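Local atomic coordinates of galactose-binding lectin (Arachis hypogaea, PDB entry 6VAV), a protein that binds D-galactose as a calcium- and manganese-dependent legume lectin that assembles into a homotetramer. Residues A[120-125]-A[136-141]; A[69-74]-A[83-88]. One frame throughout, in Å; residues are numbered along the deposited sequence.

In the fold
Contact 2 (69-74 with 83-88) spans the interior between the two sheets of the legume lectin fold, whereas contact 1 (120-125 with 136-141) lies within one of them. The metal and sugar sites gather at the loop ends of strands 84-91, 117-123 and 137-141. The first two strands are neighbours, probably hydrogen-bonded from Phe122 N to Ile85 O (2.7 Å) and from Val120 N to Phe87 O (2.8 Å). The centres of the contacts are about 9 Å apart. Both reach one galactosyl end of the ligand, contact 2 through Asp83 and contact 1 through Tyr125, while Asp123 OD1 packs 3.3 Å from Asp83 O where metal and sugar sites adjoin.

Contact 1: A[120-125]-A[136-141]; sequences VEFDTY and DHVGID. With MN (manganese (II) ion), chain F; CA (calcium ion), chain G; QTY (N-[[1-[(3S,3aR,6S,6aR)-6-[4-[[[4-[[(2R,3R,4S,5R,6R)-6-(hydroxymethyl)-3,4,5-tris(oxidanyl)oxan-2-yl]amino]-4-oxidanylidene-butanoyl]amino]methyl]-1,2,3-triazol-1-yl]-2,3,3a,5,6,6a-hexahydrofuro[3,2-b]furan-3-yl]-1,2,3-triazol-4-yl]methyl]-N'-[(2R,3R,4S,5R,6R)-6-(hydroxymethyl)-3,4,5-tris(oxidanyl)oxan-2-yl]butanediamide), chain E.
Asp123 and His137 face each other across an antiparallel hydrogen-bonded pair, their side chains side by side. Asp123 CB makes a CH-pi contact over the imidazole face, 3.6 Å from its centroid, and the manganese ion binds both Asp123 OD2 (2.0 Å) and His137 NE2 (2.1 Å). Glu121, two residues back on the same face, adds OE2 at 2.3 Å; its CG lies between the backbone N and the carbonyl carbon (chi1 55°), and the chain extends beyond CG, bringing OE2 to the metal. The other oxygen, Glu121 OE1, lies 2.6 Å from Asp141 OD2, close enough to suggest a shared proton; a manganese-bound water donates to OE1, and Asp141 OD1 is hydrogen-bonded to Ser147.

The tight part lies on the other face. There Val138 CG2 meets Phe122 CD1 at 3.8 Å, oblique to the ring, and Val138 CG1 touches Val120 CG1; strand 173-179 packs on all three residues, and 185-191 on Val138. The metal side is wetter: Asp132 and two waters complete six ligands around manganese, and two more waters bind calcium. At the loop end, Tyr125 lays one ring face under the sugar, with ligand C4 3.6 Å above the plane.

Calcium takes both carboxylate oxygens of Asp123 and the carbonyl O of Tyr125, with Asn127 and Asp132; an Asx turn, Tyr125 N to Asp123 OD1 (3.2 Å), steadies this bend. Since OD2 bridges the two cations, manganese and calcium are coupled through one carboxylate, and the loop carrying Tyr125 to the sugar is probably held in place by metal binding.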
# COMPACT_ATOMS: atom_id res chain seq x y z
N VAL A 120 -9.36 21.10 -10.72
CA VAL A 120 -9.87 21.65 -9.47
C VAL A 120 -8.94 22.84 -9.14
O VAL A 120 -7.76 22.64 -8.84
CB VAL A 120 -9.93 20.60 -8.34
CG1 VAL A 120 -10.49 21.21 -7.06
CG2 VAL A 120 -10.76 19.40 -8.78
N GLU A 121 -9.46 24.07 -9.22
CA GLU A 121 -8.66 25.27 -8.97
C GLU A 121 -8.89 25.85 -7.57
O GLU A 121 -10.00 25.79 -7.03
CB GLU A 121 -8.92 26.34 -10.03
CG GLU A 121 -10.38 26.72 -10.18
CD GLU A 121 -10.56 28.04 -10.89
OE1 GLU A 121 -10.29 28.11 -12.10
OE2 GLU A 121 -10.99 29.00 -10.22
N PHE A 122 -7.81 26.39 -7.01
CA PHE A 122 -7.70 27.07 -5.71
C PHE A 122 -7.30 28.49 -6.08
O PHE A 122 -6.12 28.81 -6.18
CB PHE A 122 -6.70 26.31 -4.82
CG PHE A 122 -7.13 24.87 -4.63
CD1 PHE A 122 -8.04 24.52 -3.64
CD2 PHE A 122 -6.69 23.88 -5.50
CE1 PHE A 122 -8.48 23.19 -3.49
CE2 PHE A 122 -7.14 22.55 -5.37
CZ PHE A 122 -8.03 22.22 -4.37
N ASP A 123 -8.31 29.29 -6.39
CA ASP A 123 -8.18 30.61 -6.99
C ASP A 123 -8.20 31.76 -5.96
O ASP A 123 -9.18 31.93 -5.24
CB ASP A 123 -9.30 30.75 -8.01
CG ASP A 123 -9.08 31.89 -8.99
OD1 ASP A 123 -8.18 32.74 -8.72
OD2 ASP A 123 -9.76 31.90 -10.03
N THR A 124 -7.10 32.56 -5.95
CA THR A 124 -6.90 33.63 -4.95
C THR A 124 -6.97 35.06 -5.52
O THR A 124 -6.61 36.01 -4.81
CB THR A 124 -5.57 33.39 -4.20
OG1 THR A 124 -4.45 33.76 -5.00
CG2 THR A 124 -5.40 31.95 -3.72
N TYR A 125 -7.47 35.23 -6.76
CA TYR A 125 -7.60 36.55 -7.40
C TYR A 125 -8.82 36.55 -8.32
O TYR A 125 -8.93 35.67 -9.18
CB TYR A 125 -6.32 36.96 -8.18
CG TYR A 125 -6.43 38.35 -8.77
CD1 TYR A 125 -7.05 38.56 -10.00
CD2 TYR A 125 -6.02 39.47 -8.05
CE1 TYR A 125 -7.25 39.84 -10.50
CE2 TYR A 125 -6.18 40.76 -8.56
CZ TYR A 125 -6.79 40.94 -9.79
OH TYR A 125 -6.97 42.19 -10.31
N ASP A 136 -12.02 34.60 -2.89
CA ASP A 136 -11.25 33.36 -3.07
C ASP A 136 -12.24 32.20 -3.20
O ASP A 136 -13.31 32.22 -2.56
CB ASP A 136 -10.32 33.09 -1.87
CG ASP A 136 -9.20 34.09 -1.66
OD1 ASP A 136 -9.00 34.98 -2.53
OD2 ASP A 136 -8.52 33.99 -0.62
N HIS A 137 -11.93 31.22 -4.06
CA HIS A 137 -12.84 30.12 -4.31
C HIS A 137 -12.14 28.87 -4.80
O HIS A 137 -11.03 28.91 -5.33
CB HIS A 137 -13.88 30.55 -5.39
CG HIS A 137 -13.25 31.07 -6.65
ND1 HIS A 137 -12.68 32.34 -6.71
CD2 HIS A 137 -13.11 30.46 -7.85
CE1 HIS A 137 -12.24 32.48 -7.95
NE2 HIS A 137 -12.46 31.37 -8.67
N VAL A 138 -12.85 27.75 -4.67
CA VAL A 138 -12.49 26.47 -5.23
C VAL A 138 -13.41 26.31 -6.42
O VAL A 138 -14.60 26.61 -6.33
CB VAL A 138 -12.55 25.29 -4.23
CG1 VAL A 138 -12.15 23.98 -4.92
CG2 VAL A 138 -11.65 25.54 -3.03
N GLY A 139 -12.85 25.92 -7.56
CA GLY A 139 -13.67 25.77 -8.75
C GLY A 139 -13.42 24.47 -9.47
O GLY A 139 -12.33 23.91 -9.35
N ILE A 140 -14.45 23.96 -10.17
CA ILE A 140 -14.32 22.78 -11.02
C ILE A 140 -14.28 23.33 -12.45
O ILE A 140 -15.15 24.10 -12.87
CB ILE A 140 -15.35 21.64 -10.77
CG1 ILE A 140 -14.98 20.94 -9.43
CG2 ILE A 140 -15.28 20.63 -11.92
CD1 ILE A 140 -16.02 19.90 -8.80
N ASP A 141 -13.20 23.00 -13.15
CA ASP A 141 -12.89 23.50 -14.49
C ASP A 141 -12.94 22.41 -15.55
O ASP A 141 -12.34 21.35 -15.41
CB ASP A 141 -11.50 24.15 -14.49
CG ASP A 141 -11.40 25.44 -13.70
OD1 ASP A 141 -12.43 25.90 -13.16
OD2 ASP A 141 -10.29 25.98 -13.60
MN MN F . -11.58 31.23 -10.59
CA CA G . -8.63 34.08 -10.79
C1 QTY E . -3.66 41.15 -13.30
N1 QTY E . -3.07 41.90 -14.37
C2 QTY E . -3.77 39.67 -13.67
N2 QTY E . -0.59 45.98 -13.73
O2 QTY E . -4.57 39.55 -14.83
C3 QTY E . -4.39 38.91 -12.51
N3 QTY E . -0.26 45.94 -9.49
O3 QTY E . -4.53 37.53 -12.83
C4 QTY E . -3.58 39.11 -11.23
N4 QTY E . 0.78 46.80 -9.48
O4 QTY E . -2.32 38.44 -11.29
C5 QTY E . -3.34 40.60 -10.98
N5 QTY E . 1.21 46.89 -10.71
O5 QTY E . -2.84 41.30 -12.13
C6 QTY E . -2.60 41.06 -9.74
N6 QTY E . -1.61 48.82 -4.92
O6 QTY E . -2.93 42.39 -9.35
C7 QTY E . -3.31 43.21 -14.55
N7 QTY E . -2.32 49.53 -5.83
O7 QTY E . -4.03 43.86 -13.79
C8 QTY E . -2.67 43.85 -15.77
N8 QTY E . -2.70 50.63 -5.22
C9 QTY E . -2.04 45.19 -15.48
C10 QTY E . -0.77 45.06 -14.67
O10 QTY E . 0.04 44.16 -14.89
C11 QTY E . 0.65 46.06 -12.99
C12 QTY E . 0.43 46.12 -11.52
C13 QTY E . -0.50 45.50 -10.74
C14 QTY E . -0.90 45.54 -8.23
C15 QTY E . 0.15 45.08 -7.22
O15 QTY E . 0.51 46.26 -6.47
C16 QTY E . -0.49 47.28 -6.61
C17 QTY E . -1.12 47.47 -5.23
C18 QTY E . -2.27 46.47 -5.24
C19 QTY E . -1.58 46.69 -7.49
O19 QTY E . -2.62 46.23 -6.62
C20 QTY E . -1.53 49.48 -3.76
C21 QTY E . -2.24 50.63 -3.95
O HOH W 1 -10.70 30.67 -12.75
O HOH W 2 -13.45 30.40 -11.23
O HOH W 3 -6.49 33.92 -10.51
O HOH W 4 -8.54 32.85 -12.61

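Contact 2: A[69-74]-A[83-88]; sequences FSFEMK and DGIIFF. With QTY (N-[[1-[(3S,3aR,6S,6aR)-6-[4-[[[4-[[(2R,3R,4S,5R,6R)-6-(hydroxymethyl)-3,4,5-tris(oxidanyl)oxan-2-yl]amino]-4-oxidanylidene-butanoyl]amino]methyl]-1,2,3-triazol-1-yl]-2,3,3a,5,6,6a-hexahydrofuro[3,2-b]furan-3-yl]-1,2,3-triazol-4-yl]methyl]-N'-[(2R,3R,4S,5R,6R)-6-(hydroxymethyl)-3,4,5-tris(oxidanyl)oxan-2-yl]butanediamide), chain E.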
# COMPACT_ATOMS: atom_id res chain seq x y z
N PHE A 69 -3.75 15.50 -1.61
CA PHE A 69 -2.55 16.33 -1.71
C PHE A 69 -2.62 17.45 -0.69
O PHE A 69 -3.70 17.79 -0.21
CB PHE A 69 -2.35 16.89 -3.14
CG PHE A 69 -3.53 17.62 -3.75
CD1 PHE A 69 -3.70 18.98 -3.56
CD2 PHE A 69 -4.45 16.94 -4.55
CE1 PHE A 69 -4.77 19.66 -4.14
CE2 PHE A 69 -5.52 17.62 -5.13
CZ PHE A 69 -5.67 18.97 -4.92
N SER A 70 -1.44 18.00 -0.34
CA SER A 70 -1.34 19.11 0.59
C SER A 70 -0.51 20.25 -0.03
O SER A 70 0.56 20.01 -0.60
CB SER A 70 -0.79 18.67 1.94
OG SER A 70 0.61 18.43 1.93
N PHE A 71 -1.04 21.46 0.02
CA PHE A 71 -0.38 22.63 -0.54
C PHE A 71 -0.36 23.79 0.45
O PHE A 71 -1.04 23.76 1.50
CB PHE A 71 -1.06 23.05 -1.87
CG PHE A 71 -2.46 23.63 -1.76
CD1 PHE A 71 -2.66 24.94 -1.34
CD2 PHE A 71 -3.57 22.87 -2.11
CE1 PHE A 71 -3.95 25.47 -1.24
CE2 PHE A 71 -4.87 23.40 -2.02
CZ PHE A 71 -5.05 24.71 -1.61
N GLU A 72 0.41 24.81 0.10
CA GLU A 72 0.54 26.04 0.87
C GLU A 72 0.74 27.21 -0.07
O GLU A 72 1.53 27.13 -1.01
CB GLU A 72 1.72 25.92 1.86
CG GLU A 72 1.84 27.11 2.81
CD GLU A 72 3.12 27.19 3.63
OE1 GLU A 72 3.64 26.13 4.04
OE2 GLU A 72 3.59 28.33 3.87
N MET A 73 -0.01 28.29 0.18
CA MET A 73 0.17 29.57 -0.50
C MET A 73 0.55 30.59 0.57
O MET A 73 -0.05 30.61 1.65
CB MET A 73 -1.04 29.99 -1.33
CG MET A 73 -1.15 29.20 -2.62
SD MET A 73 -2.56 29.64 -3.64
CE MET A 73 -3.87 28.66 -2.88
N LYS A 74 1.59 31.37 0.32
CA LYS A 74 2.07 32.35 1.29
C LYS A 74 2.32 33.70 0.61
O LYS A 74 2.94 33.74 -0.46
CB LYS A 74 3.33 31.84 2.00
CG LYS A 74 3.77 32.73 3.16
CD LYS A 74 4.52 31.95 4.21
CE LYS A 74 5.96 32.39 4.35
NZ LYS A 74 6.12 33.64 5.14
N ASP A 83 -1.61 33.93 -8.42
CA ASP A 83 -3.02 33.78 -8.80
C ASP A 83 -3.70 32.51 -8.26
O ASP A 83 -4.93 32.41 -8.33
CB ASP A 83 -3.16 33.83 -10.31
CG ASP A 83 -3.20 35.25 -10.80
OD1 ASP A 83 -2.11 35.83 -11.05
OD2 ASP A 83 -4.31 35.82 -10.86
N GLY A 84 -2.91 31.57 -7.75
CA GLY A 84 -3.44 30.32 -7.21
C GLY A 84 -2.88 29.07 -7.85
O GLY A 84 -1.98 29.14 -8.69
N ILE A 85 -3.43 27.92 -7.44
CA ILE A 85 -2.99 26.59 -7.87
C ILE A 85 -4.18 25.82 -8.49
O ILE A 85 -5.30 25.91 -8.00
CB ILE A 85 -2.43 25.80 -6.63
CG1 ILE A 85 -1.23 26.52 -5.95
CG2 ILE A 85 -2.07 24.33 -6.99
CD1 ILE A 85 -0.81 25.97 -4.58
N ILE A 86 -3.91 25.04 -9.55
CA ILE A 86 -4.89 24.15 -10.15
C ILE A 86 -4.34 22.69 -10.18
O ILE A 86 -3.21 22.46 -10.62
CB ILE A 86 -5.40 24.62 -11.54
CG1 ILE A 86 -6.60 23.71 -12.02
CG2 ILE A 86 -4.26 24.75 -12.59
CD1 ILE A 86 -7.37 24.16 -13.29
N PHE A 87 -5.13 21.75 -9.65
CA PHE A 87 -4.88 20.30 -9.76
C PHE A 87 -5.55 19.92 -11.06
O PHE A 87 -6.75 20.15 -11.21
CB PHE A 87 -5.44 19.52 -8.55
CG PHE A 87 -5.57 18.03 -8.82
CD1 PHE A 87 -4.44 17.25 -9.03
CD2 PHE A 87 -6.82 17.43 -8.92
CE1 PHE A 87 -4.55 15.86 -9.29
CE2 PHE A 87 -6.93 16.05 -9.18
CZ PHE A 87 -5.80 15.28 -9.36
N PHE A 88 -4.78 19.45 -12.05
CA PHE A 88 -5.41 19.25 -13.36
C PHE A 88 -5.09 17.90 -14.01
O PHE A 88 -4.19 17.18 -13.60
CB PHE A 88 -5.03 20.40 -14.33
CG PHE A 88 -3.61 20.39 -14.85
CD1 PHE A 88 -2.55 20.82 -14.04
CD2 PHE A 88 -3.34 20.10 -16.18
CE1 PHE A 88 -1.23 20.83 -14.53
CE2 PHE A 88 -2.02 20.16 -16.68
CZ PHE A 88 -0.99 20.53 -15.85
C1 QTY E . -3.66 41.15 -13.30
N1 QTY E . -3.07 41.90 -14.37
C2 QTY E . -3.77 39.67 -13.67
N2 QTY E . -0.59 45.98 -13.73
O2 QTY E . -4.57 39.55 -14.83
C3 QTY E . -4.39 38.91 -12.51
N3 QTY E . -0.26 45.94 -9.49
O3 QTY E . -4.53 37.53 -12.83
C4 QTY E . -3.58 39.11 -11.23
N4 QTY E . 0.78 46.80 -9.48
O4 QTY E . -2.32 38.44 -11.29
C5 QTY E . -3.34 40.60 -10.98
N5 QTY E . 1.21 46.89 -10.71
O5 QTY E . -2.84 41.30 -12.13
C6 QTY E . -2.60 41.06 -9.74
N6 QTY E . -1.61 48.82 -4.92
O6 QTY E . -2.93 42.39 -9.35
C7 QTY E . -3.31 43.21 -14.55
N7 QTY E . -2.32 49.53 -5.83
O7 QTY E . -4.03 43.86 -13.79
C8 QTY E . -2.67 43.85 -15.77
N8 QTY E . -2.70 50.63 -5.22
C9 QTY E . -2.04 45.19 -15.48
C10 QTY E . -0.77 45.06 -14.67
O10 QTY E . 0.04 44.16 -14.89
C11 QTY E . 0.65 46.06 -12.99
C12 QTY E . 0.43 46.12 -11.52
C13 QTY E . -0.50 45.50 -10.74
C14 QTY E . -0.90 45.54 -8.23
C15 QTY E . 0.15 45.08 -7.22
O15 QTY E . 0.51 46.26 -6.47
C16 QTY E . -0.49 47.28 -6.61
C17 QTY E . -1.12 47.47 -5.23
C18 QTY E . -2.27 46.47 -5.24
C19 QTY E . -1.58 46.69 -7.49
O19 QTY E . -2.62 46.23 -6.62
C20 QTY E . -1.53 49.48 -3.76
C21 QTY E . -2.24 50.63 -3.95
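Ile85 CD1 is the main bump of this interface, and the hollow it fills lies between Phe71 and Met73. The methyl sits 3.9 Å from Phe71 CD1, oblique to that ring, and 3.8 Å from Met73 CG; the Ile85 chain and those of Phe71 and Met73 reach in from opposite sheets and pass alongside one another. Having CG1 opposite the carbonyl carbon (chi1 -58°) and the chain extended beyond it sends CD1 across the gap. Met73 returns the favour: its sulfur, SD, rests over the Gly84 backbone, 3.7 Å from Gly84 CA.

The two strands run nearly antiparallel, but their axes stay 8.5 Å apart, too far for backbone pairing. They belong to opposed sheets of the legume lectin sandwich, strand 64-75 on one and strand 84-91 on the other, and they meet by side chains, with Gly84 offering its backbone. Around it, Phe122 meets the Phe71 ring and His218 borders both Met73 and Ile85.

Further along, Phe69 presses the CE2 corner of its ring onto the Phe87 ring, 3.7 Å above that plane and toward the rim. The planes are inclined at 36°, and Phe69 CZ slips in beside Phe87 CB at 3.7 Å. Phe206 meets both rings and fills in beside them.

At the opposite end the interface gives way to the galactose pocket. Asp83, which follows a cis peptide bond and turns away from strand 64-75, accepts hydrogen bonds from two sugar hydroxyls: ligand O4 to OD1 and ligand O3 to OD2, each 2.6 Å.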